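PDB 5WRT: soluble inorganic pyrophosphatase from Toxoplasma gondii, which probably hydrolyses inorganic pyrophosphate to phosphate with the help of magnesium ions. Local coordinates for residues Tyr85-Tyr93 and Gly186-Pro197. Residues are numbered along the deposited sequence; the frame is centred on the assembly and turned at random.
Sequences YASTLYWNY and GIREWFRWYKLP
The indole of Trp190 receives Leu89 CD1 over the centre of one face, 3.4 Å from the centroid of its six-membered ring, a CH-pi contact; Tyr194 CB lies over the opposite face, toward its rim. At the edge of the indole lie Tyr85, Tyr90 and the carbonyl oxygens of Ser87 and Thr88. The Trp190 edge meets the face of Tyr85 in a T-shaped pair, planes at 85°. Tyr194 turns its own edge to the Tyr85 face in an offset edge-to-face pair, with Tyr194 CE2 3.5 Å from Tyr85 CE1. Trp91 has Ile187 CG1 centred on one face, 3.6 Å from the centroid of its six-membered ring, and Tyr90 CB off-centre on the other, while its edge points, offset, to the face of the Trp190 five-membered ring. With CG anti to the backbone N (chi1 -161°), Trp190 brings NE1 within 2.7 Å of Thr88 O, a bent bond (149°) whose donor stands above the carbonyl plane. A water bridge adds to this, accepting from Ala86 N (3.0 Å) and donating to Tyr194 O (2.7 Å). This aromatic cluster joins helix 183-193 and the turn after it to strand 84-89 and the link leading into strand 92-95. Beyond it, Ile187 and Phe191 pack on strand 136-149, and Tyr93 reaches Asp122 of the magnesium site and hydrogen-bonds Lys156. Ser87 OG and Tyr90 OH hydrogen-bond to Tyr90 OH and Ser87 OG of the second subunit, so the contact lies between metal centre and dimer interface.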
ATOM      1  N   TYR A  85      -7.253  -3.135   8.899  1.00 31.51           N
ATOM      2  CA  TYR A  85      -6.590  -3.435   7.641  1.00 31.33           C
ATOM      3  C   TYR A  85      -5.126  -3.764   7.905  1.00 31.71           C
ATOM      4  O   TYR A  85      -4.525  -3.293   8.875  1.00 31.69           O
ATOM      5  CB  TYR A  85      -6.707  -2.258   6.671  1.00 29.89           C
ATOM      6  CG  TYR A  85      -8.097  -2.077   6.104  1.00 29.09           C
ATOM      7  CD1 TYR A  85      -8.804  -3.158   5.591  1.00 31.16           C
ATOM      8  CD2 TYR A  85      -8.704  -0.829   6.081  1.00 28.21           C
ATOM      9  CE1 TYR A  85     -10.073  -3.003   5.073  1.00 30.23           C
ATOM     10  CE2 TYR A  85      -9.975  -0.663   5.563  1.00 28.82           C
ATOM     11  CZ  TYR A  85     -10.655  -1.754   5.061  1.00 30.58           C
ATOM     12  OH  TYR A  85     -11.922  -1.598   4.544  1.00 32.58           O
ATOM     13  N   ALA A  86      -4.547  -4.583   7.026  1.00 30.44           N
ATOM     14  CA  ALA A  86      -3.147  -4.955   7.187  1.00 30.02           C
ATOM     15  C   ALA A  86      -2.209  -3.783   6.944  1.00 29.31           C
ATOM     16  O   ALA A  86      -1.054  -3.828   7.379  1.00 29.38           O
ATOM     17  CB  ALA A  86      -2.796  -6.107   6.245  1.00 31.08           C
ATOM     18  N   SER A  87      -2.678  -2.738   6.267  1.00 28.41           N
ATOM     19  CA  SER A  87      -1.860  -1.586   5.931  1.00 26.92           C
ATOM     20  C   SER A  87      -2.608  -0.307   6.275  1.00 26.98           C
ATOM     21  O   SER A  87      -3.842  -0.278   6.309  1.00 27.64           O
ATOM     22  CB  SER A  87      -1.482  -1.588   4.448  1.00 27.48           C
ATOM     23  OG  SER A  87      -0.538  -2.608   4.172  1.00 28.00           O
ATOM     24  N   THR A  88      -1.845   0.748   6.547  1.00 26.28           N
ATOM     25  CA  THR A  88      -2.440   2.051   6.810  1.00 27.08           C
ATOM     26  C   THR A  88      -2.993   2.655   5.523  1.00 25.99           C
ATOM     27  O   THR A  88      -2.349   2.616   4.470  1.00 25.67           O
ATOM     28  CB  THR A  88      -1.407   2.990   7.437  1.00 28.22           C
ATOM     29  OG1 THR A  88      -1.026   2.494   8.728  1.00 28.51           O
ATOM     30  CG2 THR A  88      -1.970   4.390   7.592  1.00 26.16           C
ATOM     31  N   LEU A  89      -4.205   3.201   5.611  1.00 24.84           N
ATOM     32  CA  LEU A  89      -4.802   3.925   4.499  1.00 25.06           C
ATOM     33  C   LEU A  89      -4.315   5.369   4.514  1.00 25.65           C
ATOM     34  O   LEU A  89      -4.398   6.048   5.541  1.00 25.56           O
ATOM     35  CB  LEU A  89      -6.327   3.870   4.592  1.00 23.48           C
ATOM     36  CG  LEU A  89      -7.150   4.162   3.336  1.00 23.41           C
ATOM     37  CD1 LEU A  89      -6.506   3.561   2.099  1.00 22.78           C
ATOM     38  CD2 LEU A  89      -8.554   3.618   3.517  1.00 24.09           C
ATOM     39  N   TYR A  90      -3.811   5.838   3.375  1.00 23.99           N
ATOM     40  CA  TYR A  90      -3.159   7.140   3.296  1.00 24.07           C
ATOM     41  C   TYR A  90      -4.102   8.257   2.875  1.00 24.61           C
ATOM     42  O   TYR A  90      -3.637   9.357   2.560  1.00 25.28           O
ATOM     43  CB  TYR A  90      -1.976   7.080   2.327  1.00 24.27           C
ATOM     44  CG  TYR A  90      -1.024   5.943   2.607  1.00 25.42           C
ATOM     45  CD1 TYR A  90      -0.277   5.912   3.776  1.00 25.89           C
ATOM     46  CD2 TYR A  90      -0.872   4.899   1.701  1.00 23.92           C
ATOM     47  CE1 TYR A  90       0.592   4.875   4.040  1.00 25.50           C
ATOM     48  CE2 TYR A  90      -0.003   3.856   1.956  1.00 23.67           C
ATOM     49  CZ  TYR A  90       0.727   3.851   3.128  1.00 25.22           C
ATOM     50  OH  TYR A  90       1.594   2.818   3.392  1.00 24.82           O
ATOM     51  N   TRP A  91      -5.408   8.005   2.855  1.00 23.59           N
ATOM     52  CA  TRP A  91      -6.381   9.006   2.448  1.00 23.81           C
ATOM     53  C   TRP A  91      -7.647   8.841   3.273  1.00 24.20           C
ATOM     54  O   TRP A  91      -7.963   7.743   3.738  1.00 24.22           O
ATOM     55  CB  TRP A  91      -6.704   8.897   0.950  1.00 23.25           C
ATOM     56  CG  TRP A  91      -5.481   8.853   0.083  1.00 23.46           C
ATOM     57  CD1 TRP A  91      -4.835   9.916  -0.479  1.00 23.75           C
ATOM     58  CD2 TRP A  91      -4.744   7.686  -0.305  1.00 22.50           C
ATOM     59  NE1 TRP A  91      -3.746   9.484  -1.195  1.00 23.82           N
ATOM     60  CE2 TRP A  91      -3.669   8.118  -1.106  1.00 24.23           C
ATOM     61  CE3 TRP A  91      -4.892   6.318  -0.055  1.00 21.87           C
ATOM     62  CZ2 TRP A  91      -2.746   7.231  -1.659  1.00 25.42           C
ATOM     63  CZ3 TRP A  91      -3.975   5.439  -0.606  1.00 22.52           C
ATOM     64  CH2 TRP A  91      -2.916   5.899  -1.399  1.00 23.03           C
ATOM     65  N   ASN A  92      -8.361   9.949   3.467  1.00 23.30           N
ATOM     66  CA  ASN A  92      -9.668   9.883   4.104  1.00 24.07           C
ATOM     67  C   ASN A  92     -10.599   9.003   3.280  1.00 23.87           C
ATOM     68  O   ASN A  92     -10.658   9.110   2.052  1.00 22.93           O
ATOM     69  CB  ASN A  92     -10.258  11.283   4.263  1.00 26.04           C
ATOM     70  CG  ASN A  92      -9.355  12.204   5.056  1.00 27.54           C
ATOM     71  OD1 ASN A  92      -9.187  12.037   6.265  1.00 28.52           O
ATOM     72  ND2 ASN A  92      -8.762  13.179   4.378  1.00 26.50           N
ATOM     73  N   TYR A  93     -11.325   8.125   3.965  1.00 23.86           N
ATOM     74  CA  TYR A  93     -12.094   7.085   3.303  1.00 22.18           C
ATOM     75  C   TYR A  93     -13.443   6.939   3.985  1.00 23.18           C
ATOM     76  O   TYR A  93     -13.541   7.023   5.212  1.00 23.95           O
ATOM     77  CB  TYR A  93     -11.328   5.759   3.330  1.00 22.52           C
ATOM     78  CG  TYR A  93     -12.014   4.600   2.646  1.00 22.26           C
ATOM     79  CD1 TYR A  93     -12.033   4.499   1.262  1.00 20.62           C
ATOM     80  CD2 TYR A  93     -12.612   3.586   3.386  1.00 21.43           C
ATOM     81  CE1 TYR A  93     -12.649   3.434   0.630  1.00 22.04           C
ATOM     82  CE2 TYR A  93     -13.228   2.516   2.764  1.00 23.05           C
ATOM     83  CZ  TYR A  93     -13.243   2.445   1.385  1.00 23.22           C
ATOM     84  OH  TYR A  93     -13.856   1.384   0.760  1.00 22.57           O
ATOM     85  N   GLY A 186      -1.327   5.322  -6.384  1.00 25.34           N
ATOM     86  CA  GLY A 186      -1.235   4.926  -4.989  1.00 24.34           C
ATOM     87  C   GLY A 186      -2.532   4.335  -4.467  1.00 23.09           C
ATOM     88  O   GLY A 186      -2.521   3.349  -3.726  1.00 23.37           O
ATOM     89  N   ILE A 187      -3.666   4.920  -4.860  1.00 23.26           N
ATOM     90  CA  ILE A 187      -4.959   4.388  -4.439  1.00 22.87           C
ATOM     91  C   ILE A 187      -5.243   3.056  -5.124  1.00 23.47           C
ATOM     92  O   ILE A 187      -5.719   2.107  -4.489  1.00 23.04           O
ATOM     93  CB  ILE A 187      -6.073   5.416  -4.712  1.00 24.12           C
ATOM     94  CG1 ILE A 187      -5.943   6.606  -3.760  1.00 24.40           C
ATOM     95  CG2 ILE A 187      -7.446   4.771  -4.584  1.00 23.16           C
ATOM     96  CD1 ILE A 187      -6.724   7.824  -4.201  1.00 22.33           C
ATOM     97  N   ARG A 188      -4.949   2.958  -6.425  1.00 23.73           N
ATOM     98  CA  ARG A 188      -5.177   1.706  -7.141  1.00 23.69           C
ATOM     99  C   ARG A 188      -4.339   0.576  -6.557  1.00 23.14           C
ATOM    100  O   ARG A 188      -4.841  -0.528  -6.323  1.00 22.84           O
ATOM    101  CB  ARG A 188      -4.870   1.876  -8.630  1.00 23.71           C
ATOM    102  CG  ARG A 188      -5.046   0.583  -9.427  1.00 24.13           C
ATOM    103  CD  ARG A 188      -4.889   0.796 -10.926  1.00 26.46           C
ATOM    104  NE  ARG A 188      -3.944   1.867 -11.218  1.00 28.14           N
ATOM    105  CZ  ARG A 188      -4.197   2.894 -12.021  1.00 28.98           C
ATOM    106  NH1 ARG A 188      -5.369   2.991 -12.635  1.00 26.04           N
ATOM    107  NH2 ARG A 188      -3.271   3.822 -12.215  1.00 28.80           N
ATOM    108  N   GLU A 189      -3.052   0.835  -6.317  1.00 23.57           N
ATOM    109  CA  GLU A 189      -2.183  -0.216  -5.801  1.00 24.35           C
ATOM    110  C   GLU A 189      -2.522  -0.563  -4.358  1.00 23.92           C
ATOM    111  O   GLU A 189      -2.343  -1.713  -3.942  1.00 24.16           O
ATOM    112  CB  GLU A 189      -0.718   0.204  -5.918  1.00 23.50           C
ATOM    113  CG  GLU A 189      -0.233   0.374  -7.355  1.00 25.08           C
ATOM    114  CD  GLU A 189      -0.619  -0.783  -8.261  1.00 25.95           C
ATOM    115  OE1 GLU A 189      -0.551  -1.950  -7.818  1.00 25.01           O
ATOM    116  OE2 GLU A 189      -0.998  -0.522  -9.423  1.00 28.00           O
ATOM    117  N   TRP A 190      -3.014   0.408  -3.585  1.00 24.16           N
ATOM    118  CA  TRP A 190      -3.415   0.125  -2.212  1.00 23.11           C
ATOM    119  C   TRP A 190      -4.546  -0.894  -2.176  1.00 23.84           C
ATOM    120  O   TRP A 190      -4.464  -1.908  -1.474  1.00 23.89           O
ATOM    121  CB  TRP A 190      -3.833   1.415  -1.504  1.00 23.27           C
ATOM    122  CG  TRP A 190      -3.821   1.299  -0.009  1.00 23.92           C
ATOM    123  CD1 TRP A 190      -2.831   1.712   0.835  1.00 22.73           C
ATOM    124  CD2 TRP A 190      -4.839   0.721   0.819  1.00 22.66           C
ATOM    125  NE1 TRP A 190      -3.171   1.432   2.136  1.00 24.60           N
ATOM    126  CE2 TRP A 190      -4.398   0.822   2.154  1.00 24.39           C
ATOM    127  CE3 TRP A 190      -6.080   0.131   0.562  1.00 22.95           C
ATOM    128  CZ2 TRP A 190      -5.155   0.356   3.228  1.00 23.00           C
ATOM    129  CZ3 TRP A 190      -6.830  -0.332   1.630  1.00 24.04           C
ATOM    130  CH2 TRP A 190      -6.364  -0.217   2.945  1.00 23.54           C
ATOM    131  N   PHE A 191      -5.609  -0.645  -2.939  1.00 23.11           N
ATOM    132  CA  PHE A 191      -6.754  -1.546  -2.934  1.00 24.00           C
ATOM    133  C   PHE A 191      -6.514  -2.816  -3.739  1.00 26.29           C
ATOM    134  O   PHE A 191      -7.251  -3.790  -3.560  1.00 26.78           O
ATOM    135  CB  PHE A 191      -7.995  -0.811  -3.441  1.00 24.18           C
ATOM    136  CG  PHE A 191      -8.584   0.127  -2.427  1.00 24.47           C
ATOM    137  CD1 PHE A 191      -9.340  -0.363  -1.373  1.00 24.67           C
ATOM    138  CD2 PHE A 191      -8.358   1.491  -2.506  1.00 22.72           C
ATOM    139  CE1 PHE A 191      -9.876   0.494  -0.429  1.00 24.96           C
ATOM    140  CE2 PHE A 191      -8.890   2.352  -1.562  1.00 24.31           C
ATOM    141  CZ  PHE A 191      -9.650   1.852  -0.522  1.00 22.67           C
ATOM    142  N   ARG A 192      -5.502  -2.835  -4.608  1.00 24.49           N
ATOM    143  CA  ARG A 192      -5.163  -4.073  -5.302  1.00 26.00           C
ATOM    144  C   ARG A 192      -4.505  -5.074  -4.359  1.00 27.41           C
ATOM    145  O   ARG A 192      -4.758  -6.280  -4.450  1.00 27.99           O
ATOM    146  CB  ARG A 192      -4.245  -3.789  -6.492  1.00 25.48           C
ATOM    147  CG  ARG A 192      -4.060  -4.985  -7.421  1.00 26.24           C
ATOM    148  CD  ARG A 192      -2.675  -5.013  -8.053  1.00 25.16           C
ATOM    149  NE  ARG A 192      -2.410  -3.834  -8.871  1.00 27.53           N
ATOM    150  CZ  ARG A 192      -2.769  -3.709 -10.146  1.00 27.72           C
ATOM    151  NH1 ARG A 192      -3.411  -4.696 -10.759  1.00 26.56           N
ATOM    152  NH2 ARG A 192      -2.482  -2.597 -10.809  1.00 25.24           N
ATOM    153  N   TRP A 193      -3.671  -4.591  -3.436  1.00 25.19           N
ATOM    154  CA  TRP A 193      -2.786  -5.451  -2.663  1.00 25.92           C
ATOM    155  C   TRP A 193      -3.194  -5.637  -1.207  1.00 26.29           C
ATOM    156  O   TRP A 193      -2.655  -6.533  -0.550  1.00 27.84           O
ATOM    157  CB  TRP A 193      -1.352  -4.895  -2.707  1.00 24.93           C
ATOM    158  CG  TRP A 193      -0.692  -5.017  -4.049  1.00 25.70           C
ATOM    159  CD1 TRP A 193      -0.561  -4.037  -4.991  1.00 24.99           C
ATOM    160  CD2 TRP A 193      -0.063  -6.184  -4.593  1.00 26.97           C
ATOM    161  NE1 TRP A 193       0.104  -4.523  -6.091  1.00 25.08           N
ATOM    162  CE2 TRP A 193       0.422  -5.839  -5.872  1.00 26.61           C
ATOM    163  CE3 TRP A 193       0.135  -7.487  -4.126  1.00 27.80           C
ATOM    164  CZ2 TRP A 193       1.091  -6.749  -6.688  1.00 27.10           C
ATOM    165  CZ3 TRP A 193       0.800  -8.389  -4.937  1.00 29.35           C
ATOM    166  CH2 TRP A 193       1.270  -8.016  -6.203  1.00 28.18           C
ATOM    167  N   TYR A 194      -4.121  -4.832  -0.681  1.00 27.84           N
ATOM    168  CA  TYR A 194      -4.289  -4.764   0.771  1.00 29.82           C
ATOM    169  C   TYR A 194      -4.884  -6.028   1.385  1.00 31.09           C
ATOM    170  O   TYR A 194      -4.817  -6.190   2.608  1.00 31.37           O
ATOM    171  CB  TYR A 194      -5.138  -3.550   1.158  1.00 27.63           C
ATOM    172  CG  TYR A 194      -6.625  -3.710   0.947  1.00 28.03           C
ATOM    173  CD1 TYR A 194      -7.149  -3.914  -0.321  1.00 29.12           C
ATOM    174  CD2 TYR A 194      -7.506  -3.644   2.018  1.00 29.28           C
ATOM    175  CE1 TYR A 194      -8.510  -4.053  -0.518  1.00 28.91           C
ATOM    176  CE2 TYR A 194      -8.868  -3.781   1.833  1.00 29.79           C
ATOM    177  CZ  TYR A 194      -9.365  -3.986   0.562  1.00 31.53           C
ATOM    178  OH  TYR A 194     -10.722  -4.123   0.369  1.00 33.17           O
ATOM    179  N   LYS A 195      -5.460  -6.924   0.589  1.00 32.35           N
ATOM    180  CA  LYS A 195      -6.007  -8.161   1.128  1.00 33.34           C
ATOM    181  C   LYS A 195      -5.124  -9.370   0.836  1.00 34.48           C
ATOM    182  O   LYS A 195      -5.550 -10.508   1.060  1.00 34.51           O
ATOM    183  CB  LYS A 195      -7.417  -8.395   0.586  1.00 33.38           C
ATOM    184  CG  LYS A 195      -8.463  -7.415   1.089  1.00 34.82           C
ATOM    185  CD  LYS A 195      -9.802  -7.670   0.407  1.00 37.02           C
ATOM    186  CE  LYS A 195     -10.965  -7.165   1.268  1.00 39.68           C
ATOM    187  NZ  LYS A 195     -12.206  -8.005   1.155  1.00 40.22           N
ATOM    188  N   LEU A 196      -3.911  -9.153   0.328  1.00 30.99           N
ATOM    189  CA  LEU A 196      -2.973 -10.261   0.172  1.00 32.72           C
ATOM    190  C   LEU A 196      -2.569 -10.875   1.506  1.00 35.14           C
ATOM    191  O   LEU A 196      -2.554 -12.114   1.607  1.00 35.30           O
ATOM    192  CB  LEU A 196      -1.746  -9.814  -0.628  1.00 31.99           C
ATOM    193  CG  LEU A 196      -0.845 -10.977  -1.060  1.00 33.18           C
ATOM    194  CD1 LEU A 196      -1.478 -11.750  -2.209  1.00 33.46           C
ATOM    195  CD2 LEU A 196       0.547 -10.492  -1.439  1.00 29.25           C
ATOM    196  N   PRO A 197      -2.221 -10.109   2.548  1.00 34.37           N
ATOM    197  CA  PRO A 197      -1.857 -10.766   3.813  1.00 33.93           C
ATOM    198  C   PRO A 197      -3.033 -11.431   4.504  1.00 35.57           C
ATOM    199  O   PRO A 197      -2.848 -12.466   5.153  1.00 36.73           O
ATOM    200  CB  PRO A 197      -1.286  -9.618   4.661  1.00 30.94           C
ATOM    201  CG  PRO A 197      -1.043  -8.493   3.706  1.00 30.77           C
ATOM    202  CD  PRO A 197      -2.066  -8.647   2.639  1.00 31.42           C
TER
HETATM  203  O   HOH W   1     -12.549  -1.660   1.622  1.00 32.19           O
HETATM  204  O   HOH W   2      -6.224  -5.518   4.774  1.00 29.06           O